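PDB 3TPA: heme-binding protein A from Haemophilus parasuis 29755, which probably serves as a periplasmic solute-binding protein that captures glutathione for uptake. Local coordinates for residues A[27-32]-A[502-507]. The protein carries 1 engineered substitution. Numbering follows the deposited sequence.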
# COMPACT_ATOMS: atom_id res chain seq x y z
N ASN A 27 -10.01 2.09 7.63
CA ASN A 27 -9.46 0.75 7.56
C ASN A 27 -9.28 0.37 6.11
O ASN A 27 -8.26 -0.20 5.72
CB ASN A 27 -10.45 -0.22 8.21
CG ASN A 27 -9.98 -1.66 8.17
OD1 ASN A 27 -9.05 -2.02 7.45
ND2 ASN A 27 -10.64 -2.51 8.95
N ASP A 28 -10.30 0.69 5.33
CA ASP A 28 -10.39 0.38 3.92
C ASP A 28 -9.73 1.46 3.08
O ASP A 28 -10.28 2.54 2.92
CB ASP A 28 -11.87 0.25 3.54
CG ASP A 28 -12.07 -0.07 2.08
OD1 ASP A 28 -11.77 -1.21 1.69
OD2 ASP A 28 -12.53 0.82 1.34
N ALA A 29 -8.55 1.17 2.52
CA ALA A 29 -7.80 2.18 1.78
C ALA A 29 -8.62 2.87 0.67
O ALA A 29 -8.35 3.99 0.26
CB ALA A 29 -6.48 1.59 1.22
N ASN A 30 -9.65 2.19 0.19
CA ASN A 30 -10.52 2.80 -0.81
C ASN A 30 -11.28 4.06 -0.37
O ASN A 30 -11.60 4.89 -1.20
CB ASN A 30 -11.45 1.76 -1.44
CG ASN A 30 -10.71 0.80 -2.36
OD1 ASN A 30 -10.39 -0.33 -1.97
ND2 ASN A 30 -10.44 1.24 -3.58
N ASP A 31 -11.55 4.21 0.94
CA ASP A 31 -12.19 5.42 1.50
C ASP A 31 -11.34 6.68 1.34
O ASP A 31 -11.84 7.79 1.35
CB ASP A 31 -12.45 5.27 3.02
CG ASP A 31 -13.62 4.36 3.34
OD1 ASP A 31 -14.40 4.04 2.42
OD2 ASP A 31 -13.78 3.98 4.52
N PHE A 32 -10.03 6.49 1.27
CA PHE A 32 -9.08 7.58 1.14
C PHE A 32 -9.35 8.41 -0.12
O PHE A 32 -9.19 9.62 -0.12
CB PHE A 32 -7.66 7.04 1.10
CG PHE A 32 -7.15 6.52 2.42
CD1 PHE A 32 -7.54 7.10 3.61
CD2 PHE A 32 -6.24 5.47 2.46
CE1 PHE A 32 -7.04 6.63 4.85
CE2 PHE A 32 -5.73 5.00 3.69
CZ PHE A 32 -6.14 5.57 4.88
N PHE A 502 0.50 3.66 -5.08
CA PHE A 502 -0.27 3.08 -3.97
C PHE A 502 -1.70 2.73 -4.37
O PHE A 502 -2.42 2.09 -3.60
CB PHE A 502 -0.24 4.02 -2.77
CG PHE A 502 1.15 4.33 -2.31
CD1 PHE A 502 1.87 3.39 -1.59
CD2 PHE A 502 1.76 5.53 -2.63
CE1 PHE A 502 3.18 3.65 -1.17
CE2 PHE A 502 3.06 5.81 -2.22
CZ PHE A 502 3.79 4.85 -1.49
N GLY A 503 -2.09 3.12 -5.58
CA GLY A 503 -3.40 2.80 -6.13
C GLY A 503 -4.44 3.89 -5.99
O GLY A 503 -5.56 3.76 -6.51
N TYR A 504 -4.12 4.98 -5.30
CA TYR A 504 -5.14 6.01 -5.06
C TYR A 504 -5.40 6.86 -6.29
O TYR A 504 -4.59 6.88 -7.22
CB TYR A 504 -4.76 6.90 -3.87
CG TYR A 504 -4.52 6.06 -2.65
CD1 TYR A 504 -5.53 5.26 -2.12
CD2 TYR A 504 -3.26 6.03 -2.03
CE1 TYR A 504 -5.30 4.46 -1.01
CE2 TYR A 504 -3.03 5.25 -0.92
CZ TYR A 504 -4.04 4.47 -0.41
OH TYR A 504 -3.79 3.69 0.69
N THR A 505 -6.52 7.57 -6.29
CA THR A 505 -6.90 8.41 -7.43
C THR A 505 -7.04 9.89 -6.99
O THR A 505 -8.02 10.26 -6.35
CB THR A 505 -8.24 7.97 -8.05
OG1 THR A 505 -9.23 7.95 -7.02
CG2 THR A 505 -8.15 6.56 -8.65
N ALA A 506 -6.08 10.72 -7.36
CA ALA A 506 -6.16 12.16 -7.10
C ALA A 506 -6.57 12.88 -8.38
O ALA A 506 -6.07 12.58 -9.46
CB ALA A 506 -4.82 12.71 -6.57
N PHE A 507 -7.50 13.82 -8.27
CA PHE A 507 -8.02 14.50 -9.45
C PHE A 507 -7.51 15.94 -9.61
O PHE A 507 -7.83 16.60 -10.59
CB PHE A 507 -9.54 14.39 -9.52
CG PHE A 507 -10.02 12.96 -9.57
CD1 PHE A 507 -9.77 12.18 -10.70
CD2 PHE A 507 -10.67 12.38 -8.50
CE1 PHE A 507 -10.19 10.86 -10.76
CE2 PHE A 507 -11.08 11.07 -8.55
CZ PHE A 507 -10.84 10.30 -9.68
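Tyr-504 and Phe-32 meet as an offset edge-to-face (T-shaped) aromatic pair in this solute-binding protein of family 5, joining the loop that follows strand 9-14 to the C-terminal loop between strands 494-495 and 511-512. The edge of Phe-32 is turned to the face of Tyr-504, with ring centroids 5.7 Å apart and planes at 76°. Phe-32 CD2 leads the touching edge, 3.5 Å from Tyr-504 OH and 3.7 Å from Tyr-504 CE1, and the hydroxyl lies near the plane of the phenylalanine ring. Tyr-504 CG stands anti to its carbonyl carbon (chi1 -55°), and from there the phenol reaches across to the turn at 29-32. Tyr-121, from helix 120-124, packs on both Phe-32 and Tyr-504, extending the aromatic cluster.

Apolar packing adds Ala-29, whose CB sits at the edge of the tyrosine ring, in its plane, 3.8 Å from Tyr-504 CE1.

No hydrogen bond joins 27-32 to 502-507 themselves; the nearby link between the loops is Thr-505 N to Asn-33 OD1. Within its own turn, Ala-29 O accepts a bond from Phe-32 N (3.2 Å). The carbonyl of Phe-502 lies over the centre of one Tyr-504 face, its O 4.1 Å above the plane; at the ring's edge, Ala-29 O approaches Tyr-504 CE1 to 3.3 Å.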